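Long-range contacts in phosphodiesterase (Salpingoeca rosetta, PDB 7D7P), which is an all-helical metal-binding protein of the cyclic nucleotide phosphodiesterase family, in the HD clan, with zinc and magnesium ions bound side by side: residues L256-L261 against P322-L327; M114-T119 against A142-D147. One frame throughout, in Å; residues are numbered along the deposited sequence.

Contact 1 (L256-L261 against P322-L327); sequences LHTADL and PWHQQL. With ZN (zinc ion), chain G.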
loop_
_atom_site.group_PDB
_atom_site.type_symbol
_atom_site.label_atom_id
_atom_site.label_comp_id
_atom_site.label_asym_id
_atom_site.label_seq_id
_atom_site.Cartn_x
_atom_site.Cartn_y
_atom_site.Cartn_z
ATOM N N LEU A 256 -7.786 -17.656 14.493
ATOM C CA LEU A 256 -6.745 -17.604 15.517
ATOM C C LEU A 256 -5.527 -16.834 15.021
ATOM O O LEU A 256 -4.900 -16.092 15.788
ATOM C CB LEU A 256 -6.338 -19.011 15.954
ATOM C CG LEU A 256 -5.264 -19.008 17.053
ATOM C CD1 LEU A 256 -5.802 -18.362 18.324
ATOM C CD2 LEU A 256 -4.720 -20.403 17.346
ATOM N N HIS A 257 -5.173 -17.003 13.745
ATOM C CA HIS A 257 -4.098 -16.205 13.168
ATOM C C HIS A 257 -4.451 -14.724 13.188
ATOM O O HIS A 257 -3.587 -13.873 13.438
ATOM C CB HIS A 257 -3.804 -16.677 11.743
ATOM C CG HIS A 257 -2.743 -15.882 11.047
ATOM N ND1 HIS A 257 -1.478 -15.714 11.565
ATOM C CD2 HIS A 257 -2.758 -15.216 9.867
ATOM C CE1 HIS A 257 -0.759 -14.974 10.739
ATOM N NE2 HIS A 257 -1.513 -14.659 9.701
ATOM N N THR A 258 -5.726 -14.398 12.942
ATOM C CA THR A 258 -6.176 -13.013 13.041
ATOM C C THR A 258 -5.983 -12.470 14.452
ATOM O O THR A 258 -5.502 -11.346 14.633
ATOM C CB THR A 258 -7.646 -12.902 12.629
ATOM O OG1 THR A 258 -7.824 -13.448 11.318
ATOM C CG2 THR A 258 -8.097 -11.442 12.635
ATOM N N ALA A 259 -6.353 -13.256 15.469
ATOM C CA ALA A 259 -6.216 -12.787 16.845
ATOM C C ALA A 259 -4.756 -12.681 17.261
ATOM O O ALA A 259 -4.416 -11.847 18.108
ATOM C CB ALA A 259 -6.973 -13.709 17.800
ATOM N N ASP A 260 -3.884 -13.513 16.685
ATOM C CA ASP A 260 -2.461 -13.431 16.996
ATOM C C ASP A 260 -1.884 -12.083 16.581
ATOM O O ASP A 260 -1.045 -11.513 17.287
ATOM C CB ASP A 260 -1.709 -14.573 16.311
ATOM C CG ASP A 260 -0.310 -14.768 16.867
ATOM O OD1 ASP A 260 -0.025 -14.232 17.957
ATOM O OD2 ASP A 260 0.505 -15.457 16.217
ATOM N N LEU A 261 -2.326 -11.557 15.442
ATOM C CA LEU A 261 -1.867 -10.258 14.950
ATOM C C LEU A 261 -2.793 -9.145 15.442
ATOM O O LEU A 261 -3.431 -8.433 14.668
ATOM C CB LEU A 261 -1.777 -10.275 13.428
ATOM C CG LEU A 261 -0.957 -11.400 12.793
ATOM C CD1 LEU A 261 -0.977 -11.294 11.273
ATOM C CD2 LEU A 261 0.471 -11.392 13.317
ATOM N N PRO A 322 -4.023 -6.514 3.480
ATOM C CA PRO A 322 -4.545 -7.501 2.523
ATOM C C PRO A 322 -5.202 -8.690 3.197
ATOM O O PRO A 322 -6.137 -9.272 2.632
ATOM C CB PRO A 322 -3.301 -7.920 1.726
ATOM C CG PRO A 322 -2.335 -6.802 1.906
ATOM C CD PRO A 322 -2.573 -6.303 3.297
ATOM N N TRP A 323 -4.742 -9.067 4.393
ATOM C CA TRP A 323 -5.374 -10.165 5.118
ATOM C C TRP A 323 -6.804 -9.811 5.507
ATOM O O TRP A 323 -7.740 -10.572 5.234
ATOM C CB TRP A 323 -4.547 -10.518 6.357
ATOM C CG TRP A 323 -5.158 -11.586 7.222
ATOM C CD1 TRP A 323 -5.932 -11.401 8.332
ATOM C CD2 TRP A 323 -5.042 -13.005 7.048
ATOM N NE1 TRP A 323 -6.305 -12.615 8.858
ATOM C CE2 TRP A 323 -5.771 -13.615 8.088
ATOM C CE3 TRP A 323 -4.392 -13.818 6.113
ATOM C CZ2 TRP A 323 -5.868 -15.000 8.220
ATOM C CZ3 TRP A 323 -4.491 -15.192 6.245
ATOM C CH2 TRP A 323 -5.225 -15.768 7.291
ATOM N N HIS A 324 -6.991 -8.648 6.135
ATOM C CA HIS A 324 -8.312 -8.259 6.614
ATOM C C HIS A 324 -9.247 -7.850 5.484
ATOM O O HIS A 324 -10.469 -7.898 5.665
ATOM C CB HIS A 324 -8.186 -7.127 7.633
ATOM C CG HIS A 324 -7.850 -7.597 9.012
ATOM N ND1 HIS A 324 -8.802 -7.767 9.995
ATOM C CD2 HIS A 324 -6.667 -7.943 9.575
ATOM C CE1 HIS A 324 -8.221 -8.191 11.102
ATOM N NE2 HIS A 324 -6.924 -8.307 10.874
ATOM N N GLN A 325 -8.708 -7.442 4.333
ATOM C CA GLN A 325 -9.561 -7.203 3.174
ATOM C C GLN A 325 -10.208 -8.498 2.697
ATOM O O GLN A 325 -11.386 -8.511 2.323
ATOM C CB GLN A 325 -8.753 -6.553 2.049
ATOM C CG GLN A 325 -8.492 -5.071 2.259
ATOM C CD GLN A 325 -7.594 -4.478 1.192
ATOM O OE1 GLN A 325 -6.669 -5.130 0.711
ATOM N NE2 GLN A 325 -7.861 -3.231 0.818
ATOM N N GLN A 326 -9.458 -9.601 2.712
ATOM C CA GLN A 326 -10.053 -10.892 2.382
ATOM C C GLN A 326 -10.948 -11.389 3.510
ATOM O O GLN A 326 -11.998 -11.992 3.256
ATOM C CB GLN A 326 -8.960 -11.914 2.072
ATOM C CG GLN A 326 -8.205 -11.623 0.790
ATOM C CD GLN A 326 -9.128 -11.520 -0.406
ATOM O OE1 GLN A 326 -9.966 -12.393 -0.635
ATOM N NE2 GLN A 326 -8.985 -10.445 -1.172
ATOM N N LEU A 327 -10.551 -11.145 4.761
ATOM C CA LEU A 327 -11.365 -11.587 5.890
ATOM C C LEU A 327 -12.696 -10.845 5.934
ATOM O O LEU A 327 -13.743 -11.455 6.181
ATOM C CB LEU A 327 -10.597 -11.398 7.197
ATOM C CG LEU A 327 -11.261 -11.944 8.464
ATOM C CD1 LEU A 327 -11.387 -13.460 8.397
ATOM C CD2 LEU A 327 -10.486 -11.521 9.706
HETATM ZN ZN ZN G . 1.571 -15.056 19.335
HETATM O O HOH W 1 -5.423 -9.085 12.936
HETATM O O HOH W 2 2.287 -16.690 17.597
HETATM O O HOH W 3 3.157 -13.663 18.243
#

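Contact 2 (M114-T119 against A142-D147); sequences MVLHTT and AALSHD. With ZN (zinc ion), chain G; MG (magnesium ion), chain H.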
loop_
_atom_site.group_PDB
_atom_site.type_symbol
_atom_site.label_atom_id
_atom_site.label_comp_id
_atom_site.label_asym_id
_atom_site.label_seq_id
_atom_site.Cartn_x
_atom_site.Cartn_y
_atom_site.Cartn_z
ATOM N N MET A 114 -4.167 -11.571 25.540
ATOM C CA MET A 114 -4.648 -10.748 24.433
ATOM C C MET A 114 -5.190 -11.606 23.296
ATOM O O MET A 114 -6.221 -11.279 22.697
ATOM C CB MET A 114 -3.521 -9.847 23.922
ATOM C CG MET A 114 -3.231 -8.646 24.804
ATOM S SD MET A 114 -4.478 -7.362 24.614
ATOM C CE MET A 114 -3.817 -6.427 23.233
ATOM N N VAL A 115 -4.505 -12.705 22.977
ATOM C CA VAL A 115 -4.962 -13.563 21.890
ATOM C C VAL A 115 -6.194 -14.352 22.316
ATOM O O VAL A 115 -7.104 -14.591 21.512
ATOM C CB VAL A 115 -3.816 -14.481 21.424
ATOM C CG1 VAL A 115 -4.304 -15.483 20.382
ATOM C CG2 VAL A 115 -2.685 -13.642 20.859
ATOM N N LEU A 116 -6.253 -14.757 23.587
ATOM C CA LEU A 116 -7.451 -15.420 24.091
ATOM C C LEU A 116 -8.657 -14.492 24.021
ATOM O O LEU A 116 -9.726 -14.879 23.534
ATOM C CB LEU A 116 -7.230 -15.903 25.525
ATOM C CG LEU A 116 -8.519 -16.319 26.246
ATOM C CD1 LEU A 116 -9.114 -17.567 25.611
ATOM C CD2 LEU A 116 -8.288 -16.531 27.735
ATOM N N HIS A 117 -8.501 -13.256 24.501
ATOM C CA HIS A 117 -9.624 -12.324 24.518
ATOM C C HIS A 117 -10.050 -11.936 23.107
ATOM O O HIS A 117 -11.249 -11.829 22.823
ATOM C CB HIS A 117 -9.264 -11.081 25.331
ATOM C CG HIS A 117 -10.401 -10.124 25.502
ATOM N ND1 HIS A 117 -10.653 -9.102 24.614
ATOM C CD2 HIS A 117 -11.358 -10.038 26.457
ATOM C CE1 HIS A 117 -11.716 -8.425 25.014
ATOM N NE2 HIS A 117 -12.162 -8.974 26.130
ATOM N N THR A 118 -9.084 -11.717 22.214
ATOM C CA THR A 118 -9.418 -11.364 20.836
ATOM C C THR A 118 -10.085 -12.530 20.117
ATOM O O THR A 118 -10.978 -12.324 19.286
ATOM C CB THR A 118 -8.159 -10.914 20.094
ATOM O OG1 THR A 118 -7.507 -9.882 20.847
ATOM C CG2 THR A 118 -8.503 -10.387 18.703
ATOM N N THR A 119 -9.662 -13.762 20.419
ATOM C CA THR A 119 -10.341 -14.933 19.871
ATOM C C THR A 119 -11.780 -15.005 20.365
ATOM O O THR A 119 -12.691 -15.361 19.608
ATOM C CB THR A 119 -9.584 -16.208 20.246
ATOM O OG1 THR A 119 -8.254 -16.153 19.716
ATOM C CG2 THR A 119 -10.295 -17.441 19.692
ATOM N N ALA A 142 -6.221 -23.297 22.784
ATOM C CA ALA A 142 -5.180 -23.044 21.793
ATOM C C ALA A 142 -4.691 -21.603 21.852
ATOM O O ALA A 142 -3.485 -21.347 21.749
ATOM C CB ALA A 142 -5.700 -23.372 20.393
ATOM N N ALA A 143 -5.611 -20.647 22.015
ATOM C CA ALA A 143 -5.225 -19.238 22.029
ATOM C C ALA A 143 -4.315 -18.923 23.211
ATOM O O ALA A 143 -3.325 -18.194 23.067
ATOM C CB ALA A 143 -6.471 -18.351 22.064
ATOM N N LEU A 144 -4.634 -19.462 24.386
ATOM C CA LEU A 144 -3.823 -19.186 25.568
ATOM C C LEU A 144 -2.492 -19.927 25.530
ATOM O O LEU A 144 -1.513 -19.471 26.132
ATOM C CB LEU A 144 -4.602 -19.563 26.826
ATOM C CG LEU A 144 -4.406 -18.735 28.093
ATOM C CD1 LEU A 144 -4.370 -17.245 27.801
ATOM C CD2 LEU A 144 -5.529 -19.058 29.055
ATOM N N SER A 145 -2.433 -21.052 24.822
ATOM C CA SER A 145 -1.260 -21.914 24.788
ATOM C C SER A 145 -0.388 -21.700 23.558
ATOM O O SER A 145 0.636 -22.376 23.420
ATOM C CB SER A 145 -1.697 -23.385 24.836
ATOM O OG SER A 145 -2.495 -23.657 25.974
ATOM N N HIS A 146 -0.758 -20.776 22.669
ATOM C CA HIS A 146 -0.181 -20.762 21.327
ATOM C C HIS A 146 1.279 -20.323 21.293
ATOM O O HIS A 146 1.951 -20.562 20.286
ATOM C CB HIS A 146 -1.009 -19.863 20.408
ATOM C CG HIS A 146 -0.664 -18.412 20.519
ATOM N ND1 HIS A 146 -1.124 -17.615 21.544
ATOM C CD2 HIS A 146 0.105 -17.617 19.739
ATOM C CE1 HIS A 146 -0.658 -16.389 21.387
ATOM N NE2 HIS A 146 0.089 -16.364 20.299
ATOM N N ASP A 147 1.787 -19.687 22.352
ATOM C CA ASP A 147 3.164 -19.204 22.366
ATOM C C ASP A 147 3.917 -19.685 23.601
ATOM O O ASP A 147 4.813 -18.994 24.089
ATOM C CB ASP A 147 3.211 -17.678 22.281
ATOM C CG ASP A 147 3.421 -17.175 20.865
ATOM O OD1 ASP A 147 3.908 -17.951 20.016
ATOM O OD2 ASP A 147 3.101 -15.997 20.602
HETATM ZN ZN ZN G . 1.571 -15.056 19.335
HETATM MG MG MG H . 3.997 -17.784 17.860
HETATM O O HOH W 4 2.655 -19.557 17.721
HETATM O O HOH W 5 5.091 -15.803 17.867
HETATM O O HOH W 2 2.287 -16.690 17.597
HETATM O O HOH W 3 3.157 -13.663 18.243
HETATM O O HOH W 6 5.833 -18.673 17.809
#

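Contact 1 (L256-L261 against P322-L327)
W323 and H257 both swing CG away from their own backbone N (chi1 near 180° in both), and this sends the two rings into the gap between their helices. They meet edge to face. The CD2 edge of H257 points at the six-membered ring of W323, with the planes at 89° and CD2 of H257 3.5 Å from CZ2 of W323. NE2 of H257 is hydrogen-bonded to ND1 of H222, whose ring also meets W323. NE1 of W323 donates to OG1 of T258 over 3.0 Å, nearly straight and almost in the ring plane. OG1 of T258 also bonds to V254 O, one turn back, so two bonds hold this buried hydroxyl. CG2 of T258 lies 3.6 Å from CE1 of H324, while CD2 of L327 meets OG1 and CG2 of T258 tip to tip. One water donates to O of T258 and O of L261 and lies 2.7 Å from NE2 of H324, at the ring edge. This is buried helix-helix packing in the all-helical phosphodiesterase domain. It joins the helix ending in the zinc ligand D260 to helix 305-330. The axes of the two short segments, roughly antiparallel, come within 11.8 Å, a distance filled by long side chains. Helix 222-234 packs on W323 and L327, helix 336-359 covers H324, and helix 109-126 lies against L256 and A259.

Contact 2 (M114-T119 against A142-D147)
A143, L116 and V115 bury the most surface where helix 109-126 packs on helix 133-145, in the all-helical fold of the HD phosphodiesterase family. The second helix leads into the H146-D147 pair, the His-Asp metal motif of that clan. The methyl of A143 points at the first helix. CB of A143 lies 3.7 Å from CA of L116, which puts it against the backbone, and the CA atoms of L116 and A143 are only 4.9 Å apart. OG1 of T119 closes over the same methyl. OG1 of T119 donates to O of V115 at 2.6 Å, and N of T119 reaches that oxygen from the opposite face of the carbonyl plane.

L116 carries CG anti to its backbone N (chi1 167°), which brings CD2 of L116 to 4.0 Å from both CD1 and CD2 of L144. The two side chains cross, with CB of L116 3.9 Å from CD1 of L144. W93 and L94 of helix 87-99 also pack on L144.

V115 reaches toward the metal site. CG2 of V115 comes 3.5 Å from CE1 of H146, and the two side chains approach from opposite directions. The H146 ring is fixed at both nitrogens. ND1 of H146 donates to O of A143 over 2.7 Å, which probably makes NE2 a better zinc ligand. D147 bridges the metals, with OD2 on the zinc ion and OD1 on the magnesium ion. H111 and D260 complete the protein ligands of the zinc ion. NE2 of H146 meets the zinc ion at 2.2 Å.

From the N terminus, contact 2 comes first. It closes a chain loop of 22 intervening residues, 16 of them helical, between helix 109-126 and helix 133-145. Contact 1 opens only after that loop has closed and spans 60 mostly helical residues, from helix 245-260 to helix 305-330. The two loops lie in series and neither encloses the other. Their centres are 14 Å apart, yet they touch: A259 CB lies 3.4 Å from T119 OG1, so helix 245-260 packs directly on helix 109-126. Both contacts also meet at the zinc ion, each supplying ligands from the end of a helix or just beyond it. Two waters on that zinc ion belong to both.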